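Long-range contact in sgbp-b (Bacteroides uniformis, PDB 7K44), which probably binds xyloglucan at the cell surface, as a surface glycan-binding protein of a gut bacterium's xyloglucan utilization locus: residues A[149-160]-A[184-195]. Residues are numbered along the deposited sequence; the frame is centred on the assembly and turned at random.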
ATOM      1  N   PHE A 149      -8.072  10.521   6.628  1.00 25.83           N
ATOM      2  CA  PHE A 149      -9.046   9.620   6.022  1.00 24.14           C
ATOM      3  C   PHE A 149     -10.413   9.630   6.726  1.00 30.73           C
ATOM      4  O   PHE A 149     -11.211   8.705   6.540  1.00 29.29           O
ATOM      5  CB  PHE A 149      -8.494   8.187   5.986  1.00 24.79           C
ATOM      6  CG  PHE A 149      -7.340   7.976   5.028  1.00 26.18           C
ATOM      7  CD1 PHE A 149      -7.110   8.833   3.964  1.00 27.35           C
ATOM      8  CD2 PHE A 149      -6.490   6.890   5.201  1.00 27.59           C
ATOM      9  CE1 PHE A 149      -6.050   8.616   3.090  1.00 29.14           C
ATOM     10  CE2 PHE A 149      -5.430   6.657   4.329  1.00 26.44           C
ATOM     11  CZ  PHE A 149      -5.208   7.520   3.271  1.00 26.95           C
ATOM     12  N   MET A 150     -10.702  10.643   7.530  1.00 29.28           N
ATOM     13  CA  MET A 150     -11.984  10.739   8.210  1.00 31.36           C
ATOM     14  C   MET A 150     -13.099  11.069   7.221  1.00 27.31           C
ATOM     15  O   MET A 150     -12.891  11.768   6.228  1.00 30.17           O
ATOM     16  CB  MET A 150     -11.904  11.886   9.210  1.00 35.23           C
ATOM     17  CG  MET A 150     -11.303  13.137   8.555  1.00 39.44           C
ATOM     18  SD  MET A 150     -10.324  14.197   9.610  1.00 70.23           S
ATOM     19  CE  MET A 150      -8.913  13.165   9.941  1.00 42.46           C
ATOM     20  N   ASP A 151     -14.302  10.572   7.509  1.00 29.15           N
ATOM     21  CA  ASP A 151     -15.511  10.913   6.754  0.54 31.50           C
ATOM     22  C   ASP A 151     -15.355  10.589   5.268  1.00 31.25           C
ATOM     23  O   ASP A 151     -15.511  11.443   4.392  1.00 30.70           O
ATOM     24  CB  ASP A 151     -15.921  12.373   6.972  0.54 33.87           C
ATOM     25  CG  ASP A 151     -16.115  12.707   8.430  0.54 35.87           C
ATOM     26  OD1 ASP A 151     -16.685  11.868   9.162  0.54 42.38           O
ATOM     27  OD2 ASP A 151     -15.690  13.801   8.844  0.54 32.82           O
ATOM     28  N   ILE A 152     -15.061   9.320   5.000  1.00 28.88           N
ATOM     29  CA  ILE A 152     -14.860   8.878   3.627  1.00 30.97           C
ATOM     30  C   ILE A 152     -16.176   8.917   2.865  1.00 31.71           C
ATOM     31  O   ILE A 152     -17.219   8.461   3.358  1.00 33.32           O
ATOM     32  CB  ILE A 152     -14.240   7.475   3.594  1.00 28.30           C
ATOM     33  CG1 ILE A 152     -12.773   7.546   3.993  1.00 33.39           C
ATOM     34  CG2 ILE A 152     -14.374   6.857   2.196  1.00 32.27           C
ATOM     35  CD1 ILE A 152     -12.104   6.215   4.014  1.00 43.25           C
ATOM     36  N   VAL A 153     -16.128   9.456   1.652  1.00 26.75           N
ATOM     37  CA  VAL A 153     -17.269   9.480   0.753  1.00 27.30           C
ATOM     38  C   VAL A 153     -17.160   8.405  -0.321  1.00 29.94           C
ATOM     39  O   VAL A 153     -18.151   7.754  -0.654  1.00 28.58           O
ATOM     40  CB  VAL A 153     -17.410  10.885   0.129  1.00 28.24           C
ATOM     41  CG1 VAL A 153     -18.463  10.890  -0.958  1.00 31.24           C
ATOM     42  CG2 VAL A 153     -17.749  11.902   1.209  1.00 29.67           C
ATOM     43  N   SER A 154     -15.966   8.205  -0.874  1.00 25.70           N
ATOM     44  CA  SER A 154     -15.823   7.244  -1.954  1.00 25.86           C
ATOM     45  C   SER A 154     -14.358   6.883  -2.106  1.00 23.81           C
ATOM     46  O   SER A 154     -13.466   7.645  -1.728  1.00 25.18           O
ATOM     47  CB  SER A 154     -16.355   7.802  -3.280  1.00 29.26           C
ATOM     48  OG  SER A 154     -15.610   8.942  -3.683  1.00 28.32           O
ATOM     49  N   ILE A 155     -14.129   5.690  -2.657  1.00 23.49           N
ATOM     50  CA  ILE A 155     -12.822   5.275  -3.146  1.00 24.57           C
ATOM     51  C   ILE A 155     -13.027   4.788  -4.571  1.00 25.12           C
ATOM     52  O   ILE A 155     -13.824   3.873  -4.811  1.00 25.12           O
ATOM     53  CB  ILE A 155     -12.198   4.180  -2.267  1.00 25.88           C
ATOM     54  CG1 ILE A 155     -12.128   4.646  -0.811  1.00 27.66           C
ATOM     55  CG2 ILE A 155     -10.806   3.820  -2.792  1.00 28.19           C
ATOM     56  CD1 ILE A 155     -11.521   3.643   0.136  1.00 30.76           C
ATOM     57  N   THR A 156     -12.336   5.419  -5.518  1.00 26.22           N
ATOM     58  CA  THR A 156     -12.602   5.201  -6.929  1.00 26.43           C
ATOM     59  C   THR A 156     -11.302   4.952  -7.687  1.00 22.93           C
ATOM     60  O   THR A 156     -10.207   5.329  -7.253  1.00 23.82           O
ATOM     61  CB  THR A 156     -13.334   6.399  -7.548  1.00 28.79           C
ATOM     62  OG1 THR A 156     -12.507   7.564  -7.449  1.00 31.77           O
ATOM     63  CG2 THR A 156     -14.643   6.659  -6.805  1.00 31.92           C
ATOM     64  N   MET A 157     -11.454   4.320  -8.847  1.00 25.87           N
ATOM     65  CA  MET A 157     -10.324   4.019  -9.726  1.00 25.90           C
ATOM     66  C   MET A 157     -10.892   3.977 -11.140  1.00 26.27           C
ATOM     67  O   MET A 157     -11.536   2.999 -11.522  1.00 28.46           O
ATOM     68  CB  MET A 157      -9.687   2.690  -9.345  1.00 28.26           C
ATOM     69  CG  MET A 157     -10.693   1.656  -8.874  1.00 35.38           C
ATOM     70  SD  MET A 157      -9.937   0.223  -8.096  1.00 44.09           S
ATOM     71  CE  MET A 157      -9.159   0.951  -6.664  0.50 32.79           C
ATOM     72  N   GLY A 158     -10.656   5.035 -11.903  1.00 27.85           N
ATOM     73  CA  GLY A 158     -11.281   5.089 -13.215  1.00 27.86           C
ATOM     74  C   GLY A 158     -12.791   5.104 -13.054  1.00 28.34           C
ATOM     75  O   GLY A 158     -13.346   5.874 -12.264  1.00 28.90           O
ATOM     76  N   ASN A 159     -13.472   4.223 -13.786  1.00 30.22           N
ATOM     77  CA  ASN A 159     -14.923   4.114 -13.705  1.00 31.77           C
ATOM     78  C   ASN A 159     -15.389   3.045 -12.718  1.00 34.24           C
ATOM     79  O   ASN A 159     -16.527   2.574 -12.819  1.00 35.96           O
ATOM     80  CB  ASN A 159     -15.511   3.863 -15.092  1.00 39.75           C
ATOM     81  CG  ASN A 159     -15.095   2.525 -15.659  1.00 47.35           C
ATOM     82  OD1 ASN A 159     -14.069   1.964 -15.266  1.00 51.30           O
ATOM     83  ND2 ASN A 159     -15.890   2.001 -16.585  1.00 54.67           N
ATOM     84  N   ARG A 160     -14.549   2.656 -11.761  1.00 29.52           N
ATOM     85  CA  ARG A 160     -14.913   1.694 -10.729  1.00 28.71           C
ATOM     86  C   ARG A 160     -14.963   2.384  -9.374  1.00 29.89           C
ATOM     87  O   ARG A 160     -14.176   3.292  -9.101  1.00 30.95           O
ATOM     88  CB  ARG A 160     -13.888   0.558 -10.641  1.00 30.42           C
ATOM     89  CG  ARG A 160     -13.599  -0.144 -11.951  1.00 29.62           C
ATOM     90  CD  ARG A 160     -14.684  -1.165 -12.297  1.00 36.17           C
ATOM     91  NE  ARG A 160     -14.399  -1.775 -13.590  1.00 35.71           N
ATOM     92  CZ  ARG A 160     -14.955  -1.392 -14.733  1.00 49.30           C
ATOM     93  NH1 ARG A 160     -15.847  -0.411 -14.739  1.00 50.33           N
ATOM     94  NH2 ARG A 160     -14.623  -1.993 -15.869  1.00 46.93           N
ATOM     95  N   PRO A 184     -10.328  -1.846 -13.273  1.00 28.73           N
ATOM     96  CA  PRO A 184     -10.479  -0.763 -14.255  1.00 28.00           C
ATOM     97  C   PRO A 184     -10.076  -1.225 -15.650  1.00 28.72           C
ATOM     98  O   PRO A 184      -9.447  -2.263 -15.836  1.00 31.23           O
ATOM     99  CB  PRO A 184      -9.492   0.300 -13.754  1.00 34.43           C
ATOM    100  CG  PRO A 184      -9.204  -0.057 -12.334  1.00 34.21           C
ATOM    101  CD  PRO A 184      -9.334  -1.534 -12.233  1.00 29.41           C
ATOM    102  N   GLN A 185     -10.429  -0.409 -16.645  1.00 32.06           N
ATOM    103  CA  GLN A 185     -10.139  -0.730 -18.040  1.00 36.39           C
ATOM    104  C   GLN A 185      -8.706  -0.401 -18.448  1.00 29.45           C
ATOM    105  O   GLN A 185      -8.246  -0.884 -19.491  1.00 32.78           O
ATOM    106  CB  GLN A 185     -11.115   0.005 -18.962  1.00 40.08           C
ATOM    107  N   GLY A 186      -8.000   0.400 -17.660  1.00 27.30           N
ATOM    108  CA  GLY A 186      -6.642   0.788 -17.981  1.00 25.98           C
ATOM    109  C   GLY A 186      -6.133   1.815 -16.987  1.00 27.05           C
ATOM    110  O   GLY A 186      -6.763   2.071 -15.953  1.00 25.31           O
ATOM    111  N   THR A 187      -4.979   2.402 -17.320  1.00 26.22           N
ATOM    112  CA  THR A 187      -4.333   3.357 -16.427  1.00 24.67           C
ATOM    113  C   THR A 187      -5.317   4.447 -16.020  1.00 27.75           C
ATOM    114  O   THR A 187      -5.990   5.039 -16.868  1.00 27.79           O
ATOM    115  CB  THR A 187      -3.111   3.995 -17.103  1.00 25.09           C
ATOM    116  OG1 THR A 187      -2.186   2.972 -17.495  1.00 26.32           O
ATOM    117  CG2 THR A 187      -2.407   4.963 -16.142  1.00 26.61           C
ATOM    118  N   CYS A 188      -5.405   4.700 -14.720  1.00 26.09           N
ATOM    119  CA  CYS A 188      -6.328   5.708 -14.216  1.00 26.63           C
ATOM    120  C   CYS A 188      -5.753   6.268 -12.921  1.00 24.71           C
ATOM    121  O   CYS A 188      -4.586   6.042 -12.588  1.00 27.50           O
ATOM    122  CB  CYS A 188      -7.705   5.078 -13.973  1.00 29.10           C
ATOM    123  SG  CYS A 188      -7.624   3.619 -12.873  1.00 27.96           S
ATOM    124  N   SER A 189      -6.575   7.017 -12.189  1.00 24.64           N
ATOM    125  CA  SER A 189      -6.204   7.541 -10.884  1.00 26.28           C
ATOM    126  C   SER A 189      -6.973   6.779  -9.814  1.00 26.82           C
ATOM    127  O   SER A 189      -8.179   6.554  -9.956  1.00 28.75           O
ATOM    128  CB  SER A 189      -6.540   9.032 -10.769  1.00 30.59           C
ATOM    129  OG  SER A 189      -5.615   9.822 -11.501  1.00 35.05           O
ATOM    130  N   LEU A 190      -6.263   6.359  -8.775  1.00 24.57           N
ATOM    131  CA  LEU A 190      -6.897   5.955  -7.529  1.00 24.89           C
ATOM    132  C   LEU A 190      -7.222   7.216  -6.742  1.00 25.32           C
ATOM    133  O   LEU A 190      -6.362   8.080  -6.565  1.00 26.93           O
ATOM    134  CB  LEU A 190      -5.927   5.093  -6.725  1.00 25.58           C
ATOM    135  CG  LEU A 190      -6.330   4.773  -5.286  1.00 30.89           C
ATOM    136  CD1 LEU A 190      -7.556   3.881  -5.276  1.00 29.30           C
ATOM    137  CD2 LEU A 190      -5.159   4.131  -4.526  1.00 30.70           C
ATOM    138  N   ALA A 191      -8.464   7.335  -6.284  1.00 22.09           N
ATOM    139  CA  ALA A 191      -8.900   8.549  -5.602  1.00 24.51           C
ATOM    140  C   ALA A 191      -9.655   8.175  -4.341  1.00 25.30           C
ATOM    141  O   ALA A 191     -10.579   7.355  -4.388  1.00 27.89           O
ATOM    142  CB  ALA A 191      -9.793   9.396  -6.511  1.00 30.00           C
ATOM    143  N   ILE A 192      -9.260   8.770  -3.221  1.00 26.95           N
ATOM    144  CA  ILE A 192     -10.007   8.677  -1.975  1.00 25.02           C
ATOM    145  C   ILE A 192     -10.626  10.043  -1.725  1.00 23.36           C
ATOM    146  O   ILE A 192      -9.911  11.049  -1.646  1.00 25.07           O
ATOM    147  CB  ILE A 192      -9.116   8.270  -0.796  1.00 25.55           C
ATOM    148  CG1 ILE A 192      -8.521   6.877  -1.017  1.00 33.02           C
ATOM    149  CG2 ILE A 192      -9.927   8.318   0.502  1.00 27.19           C
ATOM    150  CD1 ILE A 192      -7.517   6.497   0.066  1.00 33.57           C
ATOM    151  N   THR A 193     -11.944  10.085  -1.630  1.00 22.93           N
ATOM    152  CA  THR A 193     -12.668  11.328  -1.413  1.00 24.58           C
ATOM    153  C   THR A 193     -13.290  11.288  -0.029  1.00 24.56           C
ATOM    154  O   THR A 193     -13.969  10.316   0.325  1.00 25.33           O
ATOM    155  CB  THR A 193     -13.747  11.522  -2.476  1.00 26.41           C
ATOM    156  OG1 THR A 193     -13.135  11.660  -3.764  1.00 29.36           O
ATOM    157  CG2 THR A 193     -14.561  12.783  -2.188  1.00 26.80           C
ATOM    158  N   THR A 194     -13.046  12.331   0.750  1.00 24.22           N
ATOM    159  CA  THR A 194     -13.672  12.522   2.047  1.00 23.17           C
ATOM    160  C   THR A 194     -14.483  13.809   1.991  1.00 25.68           C
ATOM    161  O   THR A 194     -14.449  14.548   1.004  1.00 25.88           O
ATOM    162  CB  THR A 194     -12.613  12.639   3.143  1.00 26.11           C
ATOM    163  OG1 THR A 194     -11.853  13.831   2.934  1.00 24.96           O
ATOM    164  CG2 THR A 194     -11.661  11.450   3.138  1.00 26.23           C
ATOM    165  N   MET A 195     -15.191  14.093   3.086  1.00 25.32           N
ATOM    166  CA  MET A 195     -15.863  15.384   3.197  1.00 27.42           C
ATOM    167  C   MET A 195     -14.881  16.548   3.132  1.00 32.13           C
ATOM    168  O   MET A 195     -15.286  17.669   2.802  1.00 35.94           O
ATOM    169  CB  MET A 195     -16.707  15.429   4.474  1.00 28.36           C
ATOM    170  CG  MET A 195     -17.881  14.462   4.447  1.00 29.04           C
ATOM    171  SD  MET A 195     -19.031  14.821   3.113  1.00 36.63           S
ATOM    172  CE  MET A 195     -19.775  16.346   3.698  1.00 38.90           C
TER
HETATM  173  O   HOH W   1     -13.083   9.047  -4.800  1.00 30.22           O
HETATM  174  O   HOH W   2     -10.520   7.929  -9.363  1.00 33.95           O
HETATM  175  O   HOH W   3      -9.345   7.815 -13.156  1.00 34.14           O
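Leu190, with CG opposite its backbone N (chi1 170°), points the same way as Met157, which turns its CG in between its own backbone N and carbonyl carbon (chi1 36°); in one of its two modelled conformers Met157 CE lies 3.6 Å from Leu190 CD1. On the same buried face Ile155 CG2 meets Leu190 CD1 and Ile192 CG1, while Ile192 CD1 reaches the Phe149 ring at CE1, 4.0 Å away. Leu176 and Phe178 of strand 175-179 cover this face, closing the core of the IPT/TIG beta sandwich. Between the strands runs an antiparallel ladder: Thr156 and Ala191 exchange two backbone bonds, and Thr193 N gives a nearly straight one to Ser154 O (2.9 Å, 176°). Toward the start of strand 152-157 a classic beta bulge interrupts it, where Thr193 O accepts from both Val153 N (2.7 Å) and Ser154 N (3.1 Å). The other face is wetter: one water joins Ser154 OG to Thr193 OG1, itself hydrogen-bonded to Thr198 OG1, and another links Thr156 OG1 to Ser189 O. Closing the type II' turn from Met157, Arg160 lays CG against Pro184, 3.9 Å from its N, and NE bonds Ala183 O; an alanine here would probably deprive that carbonyl of this mate and Pro184 of the hydrocarbon beside its backbone. Apolar packing thus holds the inner face, water serves the outer hydroxyls, and the direct polar links between strands are backbone bonds.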